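Local structure of carbohydrate oxidase (Microdochium nivale, 3RJA) at residues Q275-L278 with D279-A283; D332-K335 with N336-Y340; N411-T414 with K415-K419. The protein catalyses the FAD-dependent oxidation of the C1 hydroxyl of mono-, oligo- and polysaccharides to lactones, reducing molecular oxygen to hydrogen peroxide. All coordinates share one frame; numbering follows the deposited sequence.

Contact 1 of 3, residues Q275-L278 with D279-A283; sequences QPLL and DTLPA
Q275 and D279 meet side chain to side chain in a local contact where helix 267-278 gives way to the loop leading to strand 286-293. Q275 NE2 donates to D279 OD1 at 3.1 Å. The bond is nearly straight, 172° at the hydrogen. It leaves in the plane of the amide but reaches OD1 from above the carboxylate plane. A bend at chi2 (59°) turns the Q275 amide back toward D279. Its other end is held too, since OE1 takes a bond from R271. With an alanine at Q275, D279 OD1 and R271 NE would probably each lose this partner. The backbone repeats the link, D279 N to Q275 O at 2.8 Å. Past D279 the bonding shortens. L277 O accepts T280 N at 2.8 Å, a bond of the i to i+3 kind. It also takes a weak bond from L281 N. A water donates to L278 O and to L281 O, bridging the turn. On the buried side L281 CD2 lies 4.0 Å from L277 CD1. L281 CD1 faces L278 CD2. Helix 223-239 covers L277 through V233 and Y236.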
loop_
_atom_site.group_PDB
_atom_site.type_symbol
_atom_site.label_atom_id
_atom_site.label_comp_id
_atom_site.label_asym_id
_atom_site.label_seq_id
_atom_site.Cartn_x
_atom_site.Cartn_y
_atom_site.Cartn_z
ATOM N N GLN A 275 -4.409 19.340 -21.273
ATOM C CA GLN A 275 -5.349 19.730 -22.352
ATOM C C GLN A 275 -5.682 18.621 -23.372
ATOM O O GLN A 275 -6.846 18.515 -23.774
ATOM C CB GLN A 275 -4.878 21.012 -23.081
ATOM C CG GLN A 275 -6.011 21.746 -23.874
ATOM C CD GLN A 275 -7.175 22.181 -22.980
ATOM O OE1 GLN A 275 -6.965 22.803 -21.945
ATOM N NE2 GLN A 275 -8.395 21.857 -23.378
ATOM N N PRO A 276 -4.673 17.809 -23.787
ATOM C CA PRO A 276 -4.947 16.712 -24.705
ATOM C C PRO A 276 -6.012 15.774 -24.187
ATOM O O PRO A 276 -6.764 15.242 -24.989
ATOM C CB PRO A 276 -3.581 15.998 -24.832
ATOM C CG PRO A 276 -2.586 17.113 -24.661
ATOM C CD PRO A 276 -3.213 17.955 -23.553
ATOM N N LEU A 277 -6.094 15.599 -22.863
ATOM C CA LEU A 277 -7.107 14.744 -22.249
ATOM C C LEU A 277 -8.454 15.463 -22.182
ATOM O O LEU A 277 -9.497 14.884 -22.552
ATOM C CB LEU A 277 -6.692 14.291 -20.838
ATOM C CG LEU A 277 -7.710 13.370 -20.094
ATOM C CD1 LEU A 277 -8.294 12.291 -21.018
ATOM C CD2 LEU A 277 -7.066 12.692 -18.838
ATOM N N LEU A 278 -8.439 16.703 -21.679
ATOM C CA LEU A 278 -9.651 17.543 -21.648
ATOM C C LEU A 278 -10.315 17.607 -23.032
ATOM O O LEU A 278 -11.538 17.515 -23.124
ATOM C CB LEU A 278 -9.347 18.954 -21.104
ATOM C CG LEU A 278 -8.674 19.036 -19.725
ATOM C CD1 LEU A 278 -8.361 20.501 -19.356
ATOM C CD2 LEU A 278 -9.551 18.400 -18.643
ATOM N N ASP A 279 -9.502 17.704 -24.094
ATOM C CA ASP A 279 -10.015 17.666 -25.490
ATOM C C ASP A 279 -10.697 16.372 -25.894
ATOM O O ASP A 279 -11.503 16.372 -26.823
ATOM C CB ASP A 279 -8.914 17.957 -26.525
ATOM C CG ASP A 279 -8.344 19.347 -26.388
ATOM O OD1 ASP A 279 -9.065 20.233 -25.883
ATOM O OD2 ASP A 279 -7.159 19.543 -26.744
ATOM N N THR A 280 -10.385 15.273 -25.226
ATOM C CA THR A 280 -10.988 13.980 -25.639
ATOM C C THR A 280 -12.036 13.453 -24.661
ATOM O O THR A 280 -12.697 12.460 -24.918
ATOM C CB THR A 280 -9.912 12.922 -25.883
ATOM O OG1 THR A 280 -9.000 12.910 -24.770
ATOM C CG2 THR A 280 -9.142 13.272 -27.134
ATOM N N LEU A 281 -12.182 14.125 -23.527
ATOM C CA LEU A 281 -13.208 13.783 -22.559
ATOM C C LEU A 281 -14.604 14.061 -23.116
ATOM O O LEU A 281 -14.779 15.011 -23.873
ATOM C CB LEU A 281 -12.989 14.576 -21.255
ATOM C CG LEU A 281 -11.891 14.056 -20.293
ATOM C CD1 LEU A 281 -11.820 14.912 -19.074
ATOM C CD2 LEU A 281 -12.134 12.589 -19.854
ATOM N N PRO A 282 -15.608 13.236 -22.727
ATOM C CA PRO A 282 -17.000 13.509 -23.094
ATOM C C PRO A 282 -17.333 14.892 -22.581
ATOM O O PRO A 282 -16.836 15.295 -21.515
ATOM C CB PRO A 282 -17.804 12.465 -22.292
ATOM C CG PRO A 282 -16.814 11.343 -22.022
ATOM C CD PRO A 282 -15.457 11.994 -21.942
ATOM N N ALA A 283 -18.173 15.603 -23.330
ATOM C CA ALA A 283 -18.512 16.980 -23.022
ATOM C C ALA A 283 -19.323 17.050 -21.736
ATOM O O ALA A 283 -20.042 16.106 -21.385
ATOM C CB ALA A 283 -19.287 17.611 -24.193
HETATM O O HOH W 1 -13.573 17.542 -24.717
#

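Contact 2 of 3, residues D332-K335 with N336-Y340; sequences DAVK and NFVDY
N336 packs its side chain back over the D332 carbonyl, one turn earlier in helix 332-345. Its backbone N donates to D332 O at 2.7 Å. The N336 CG atom lies beside its own backbone N (chi1 -64°), which brings the side-chain amide close to the same oxygen. ND2 does not bond to D332 O, because the angle is poor. It donates instead to S412 O, on helix 403-414. F337 N binds A333 O, V338 N binds V334 O at 2.9 Å, and D339 N binds K335 O at 3.0 Å. These are the i to i+4 bonds of a regular alpha-helix. This helix sits between helices 223-239 and 403-414. V334 and V338 face the first of these. They lie side by side, with CG2 of V334 4.0 Å from CG2 of V338, and both touch I230. F337 faces the second, stacking on W409, and F337 O accepts a hydrogen bond from W409 NE1.

The charged groups are paired as well. K335 NZ forms a salt bridge with D332 OD1 at 3.0 Å, meeting the oxygen nearly along its C-O axis. The lysine chain is extended to CD and then bends at chi3 (-44°), which folds the ammonium back toward D332. K335 O has a second donor, a water at 3.0 Å. The same water donates to D339 OD1 at 2.7 Å. That carboxylate oxygen also forms a salt bridge with K223, so lysine and water share it. The K223 charge probably helps keep D339 ionised.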
loop_
_atom_site.group_PDB
_atom_site.type_symbol
_atom_site.label_atom_id
_atom_site.label_comp_id
_atom_site.label_asym_id
_atom_site.label_seq_id
_atom_site.Cartn_x
_atom_site.Cartn_y
_atom_site.Cartn_z
ATOM N N ASP A 332 -13.930 -5.831 -23.642
ATOM C CA ASP A 332 -15.049 -6.284 -22.844
ATOM C C ASP A 332 -14.894 -5.953 -21.361
ATOM O O ASP A 332 -15.902 -5.803 -20.672
ATOM C CB ASP A 332 -15.298 -7.767 -23.067
ATOM C CG ASP A 332 -15.999 -8.036 -24.386
ATOM O OD1 ASP A 332 -16.632 -7.102 -24.931
ATOM O OD2 ASP A 332 -15.910 -9.174 -24.881
ATOM N N ALA A 333 -13.649 -5.809 -20.896
ATOM C CA ALA A 333 -13.363 -5.474 -19.490
ATOM C C ALA A 333 -14.036 -4.163 -19.072
ATOM O O ALA A 333 -14.789 -4.117 -18.093
ATOM C CB ALA A 333 -11.850 -5.424 -19.229
ATOM N N VAL A 334 -13.800 -3.106 -19.833
ATOM C CA VAL A 334 -14.400 -1.828 -19.491
ATOM C C VAL A 334 -15.920 -1.846 -19.726
ATOM O O VAL A 334 -16.688 -1.249 -18.959
ATOM C CB VAL A 334 -13.723 -0.620 -20.195
ATOM C CG1 VAL A 334 -13.858 -0.705 -21.770
ATOM C CG2 VAL A 334 -14.279 0.694 -19.626
ATOM N N LYS A 335 -16.348 -2.551 -20.766
ATOM C CA LYS A 335 -17.774 -2.715 -21.020
ATOM C C LYS A 335 -18.443 -3.358 -19.814
ATOM O O LYS A 335 -19.456 -2.864 -19.344
ATOM C CB LYS A 335 -18.022 -3.544 -22.302
ATOM C CG LYS A 335 -19.506 -3.499 -22.785
ATOM C CD LYS A 335 -19.768 -4.541 -23.907
ATOM C CE LYS A 335 -18.625 -4.553 -24.953
ATOM N NZ LYS A 335 -18.824 -5.501 -26.094
ATOM N N ASN A 336 -17.860 -4.452 -19.311
ATOM C CA ASN A 336 -18.432 -5.184 -18.179
ATOM C C ASN A 336 -18.319 -4.319 -16.934
ATOM O O ASN A 336 -19.239 -4.273 -16.135
ATOM C CB ASN A 336 -17.694 -6.516 -17.942
ATOM C CG ASN A 336 -17.840 -7.482 -19.099
ATOM O OD1 ASN A 336 -18.701 -7.290 -19.955
ATOM N ND2 ASN A 336 -17.000 -8.525 -19.137
ATOM N N PHE A 337 -17.194 -3.628 -16.782
ATOM C CA PHE A 337 -16.983 -2.760 -15.620
ATOM C C PHE A 337 -18.088 -1.699 -15.516
ATOM O O PHE A 337 -18.689 -1.512 -14.463
ATOM C CB PHE A 337 -15.599 -2.090 -15.685
ATOM C CG PHE A 337 -15.333 -1.129 -14.553
ATOM C CD1 PHE A 337 -15.722 0.206 -14.641
ATOM C CD2 PHE A 337 -14.688 -1.557 -13.412
ATOM C CE1 PHE A 337 -15.474 1.112 -13.603
ATOM C CE2 PHE A 337 -14.439 -0.657 -12.362
ATOM C CZ PHE A 337 -14.829 0.672 -12.466
ATOM N N VAL A 338 -18.333 -1.000 -16.623
ATOM C CA VAL A 338 -19.335 0.066 -16.696
ATOM C C VAL A 338 -20.789 -0.449 -16.563
ATOM O O VAL A 338 -21.619 0.231 -15.946
ATOM C CB VAL A 338 -19.114 0.930 -17.964
ATOM C CG1 VAL A 338 -20.260 1.918 -18.184
ATOM C CG2 VAL A 338 -17.753 1.704 -17.841
ATOM N N ASP A 339 -21.079 -1.635 -17.123
ATOM C CA ASP A 339 -22.390 -2.294 -16.931
ATOM C C ASP A 339 -22.708 -2.453 -15.428
ATOM O O ASP A 339 -23.770 -2.025 -14.953
ATOM C CB ASP A 339 -22.428 -3.656 -17.648
ATOM C CG ASP A 339 -22.729 -3.533 -19.160
ATOM O OD1 ASP A 339 -23.166 -2.467 -19.642
ATOM O OD2 ASP A 339 -22.530 -4.526 -19.874
ATOM N N TYR A 340 -21.749 -3.029 -14.687
ATOM C CA TYR A 340 -21.870 -3.247 -13.247
ATOM C C TYR A 340 -21.935 -1.925 -12.493
ATOM O O TYR A 340 -22.744 -1.752 -11.598
ATOM C CB TYR A 340 -20.648 -4.056 -12.778
ATOM C CG TYR A 340 -20.831 -4.806 -11.474
ATOM C CD1 TYR A 340 -20.552 -4.204 -10.248
ATOM C CD2 TYR A 340 -21.279 -6.126 -11.475
ATOM C CE1 TYR A 340 -20.718 -4.913 -9.040
ATOM C CE2 TYR A 340 -21.426 -6.846 -10.298
ATOM C CZ TYR A 340 -21.142 -6.230 -9.082
ATOM O OH TYR A 340 -21.311 -6.942 -7.919
HETATM O O HOH W 2 -21.232 -0.818 -20.524
#

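Contact 3 of 3, residues N411-T414 with K415-K419; sequences NSVT and KALPK
T414 O is gripped by two donors at the end of helix 403-414. L417 N reaches it at 3.1 Å, and a water donates to it at 2.7 Å. The water also donates to L417 O, 2.6 Å away, and so ties the two carbonyl oxygens together. L417 N comes from above the carbonyl plane, 63° out of it. This bond closes a type I beta turn from T414 to L417, which carries the chain out of the helix. Before it, K415 N keeps an i to i+4 bond to N411 O, while A416 N has already stepped to i+3, with V413 O at 3.0 Å.

K415 CG sits between its own backbone N and carbonyl carbon (chi1 76°). This lays the start of the lysine chain alongside the N411 carbonyl, with CG 3.3 Å from N411 O. The chain then runs out extended and touches N336 of helix 332-345. V413 and L417 point the same way, CG1 of V413 meeting CD1 of L417 at 3.9 Å. Both rest on L326 of strand 318-326, and L417 also touches W422. At this exit from the helix, the turn N-H and the water together satisfy T414 O, while V413 and L417 pack on strand 318-326.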
loop_
_atom_site.group_PDB
_atom_site.type_symbol
_atom_site.label_atom_id
_atom_site.label_comp_id
_atom_site.label_asym_id
_atom_site.label_seq_id
_atom_site.Cartn_x
_atom_site.Cartn_y
_atom_site.Cartn_z
ATOM N N ASN A 411 -14.987 -9.582 -10.816
ATOM C CA ASN A 411 -15.274 -10.660 -11.759
ATOM C C ASN A 411 -15.706 -10.079 -13.111
ATOM O O ASN A 411 -15.344 -10.610 -14.171
ATOM C CB ASN A 411 -16.349 -11.602 -11.196
ATOM C CG ASN A 411 -16.964 -12.493 -12.270
ATOM O OD1 ASN A 411 -16.368 -13.497 -12.676
ATOM N ND2 ASN A 411 -18.168 -12.122 -12.743
ATOM N N SER A 412 -16.453 -8.972 -13.063
ATOM C CA SER A 412 -16.867 -8.298 -14.303
ATOM C C SER A 412 -15.661 -7.992 -15.194
ATOM O O SER A 412 -15.768 -8.109 -16.411
ATOM C CB SER A 412 -17.713 -7.039 -14.036
ATOM O OG SER A 412 -16.907 -5.884 -13.885
ATOM N N VAL A 413 -14.514 -7.631 -14.592
ATOM C CA VAL A 413 -13.305 -7.334 -15.367
ATOM C C VAL A 413 -12.528 -8.605 -15.721
ATOM O O VAL A 413 -12.121 -8.783 -16.875
ATOM C CB VAL A 413 -12.368 -6.295 -14.645
ATOM C CG1 VAL A 413 -11.031 -6.123 -15.379
ATOM C CG2 VAL A 413 -13.041 -4.960 -14.508
ATOM N N THR A 414 -12.343 -9.504 -14.752
ATOM C CA THR A 414 -11.434 -10.649 -14.949
ATOM C C THR A 414 -11.972 -11.678 -15.923
ATOM O O THR A 414 -11.187 -12.311 -16.667
ATOM C CB THR A 414 -10.979 -11.342 -13.627
ATOM O OG1 THR A 414 -12.100 -11.874 -12.912
ATOM C CG2 THR A 414 -10.214 -10.359 -12.724
ATOM N N LYS A 415 -13.299 -11.845 -15.929
ATOM C CA LYS A 415 -13.898 -12.764 -16.872
ATOM C C LYS A 415 -13.563 -12.325 -18.309
ATOM O O LYS A 415 -13.539 -13.159 -19.200
ATOM C CB LYS A 415 -15.410 -12.916 -16.647
ATOM C CG LYS A 415 -16.277 -11.747 -17.145
ATOM C CD LYS A 415 -17.738 -11.995 -16.815
ATOM C CE LYS A 415 -18.618 -11.014 -17.584
ATOM N NZ LYS A 415 -20.040 -10.957 -17.099
ATOM N N ALA A 416 -13.243 -11.038 -18.515
ATOM C CA ALA A 416 -12.974 -10.532 -19.878
ATOM C C ALA A 416 -11.508 -10.612 -20.304
ATOM O O ALA A 416 -11.152 -10.210 -21.420
ATOM C CB ALA A 416 -13.473 -9.130 -20.028
ATOM N N LEU A 417 -10.650 -11.125 -19.431
ATOM C CA LEU A 417 -9.200 -11.036 -19.686
ATOM C C LEU A 417 -8.473 -12.361 -19.559
ATOM O O LEU A 417 -8.852 -13.195 -18.734
ATOM C CB LEU A 417 -8.553 -10.019 -18.719
ATOM C CG LEU A 417 -8.920 -8.533 -18.834
ATOM C CD1 LEU A 417 -8.315 -7.749 -17.634
ATOM C CD2 LEU A 417 -8.477 -7.940 -20.190
ATOM N N PRO A 418 -7.403 -12.556 -20.343
ATOM C CA PRO A 418 -6.605 -13.744 -20.025
ATOM C C PRO A 418 -5.951 -13.511 -18.656
ATOM O O PRO A 418 -5.693 -12.358 -18.302
ATOM C CB PRO A 418 -5.542 -13.780 -21.123
ATOM C CG PRO A 418 -5.462 -12.407 -21.655
ATOM C CD PRO A 418 -6.788 -11.706 -21.377
ATOM N N LYS A 419 -5.694 -14.587 -17.911
ATOM C CA LYS A 419 -5.142 -14.476 -16.563
ATOM C C LYS A 419 -3.796 -13.759 -16.545
ATOM O O LYS A 419 -3.455 -13.083 -15.580
ATOM C CB LYS A 419 -5.062 -15.852 -15.893
ATOM C CG LYS A 419 -6.447 -16.477 -15.608
ATOM C CD LYS A 419 -6.394 -17.587 -14.555
ATOM C CE LYS A 419 -5.886 -18.900 -15.137
ATOM N NZ LYS A 419 -6.846 -19.474 -16.131
HETATM O O HOH W 3 -9.070 -13.920 -16.227
#

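Overall arrangement
Contacts 2 and 3 are neighbours, with centres 10 Å apart, and they touch directly. Besides the N336 to S412 bond, the CB of A416 packs 3.4 Å from A333 N, and F337 CA lies 3.6 Å from S412 OG. Contact 1 stands apart. Its nearest atoms are about 11 Å from contact 2 and about 18 Å from contact 3. Helix 223-239 links contacts 1 and 2, since it touches L277 and T280 as well as V334 and V338. The T280 side chain is about 8 Å from a bound zinc ion, and the V334 side chain about 10 Å from a bound zinc ion. None of the residues lining the substrate-analogue pockets belongs to the three contacts.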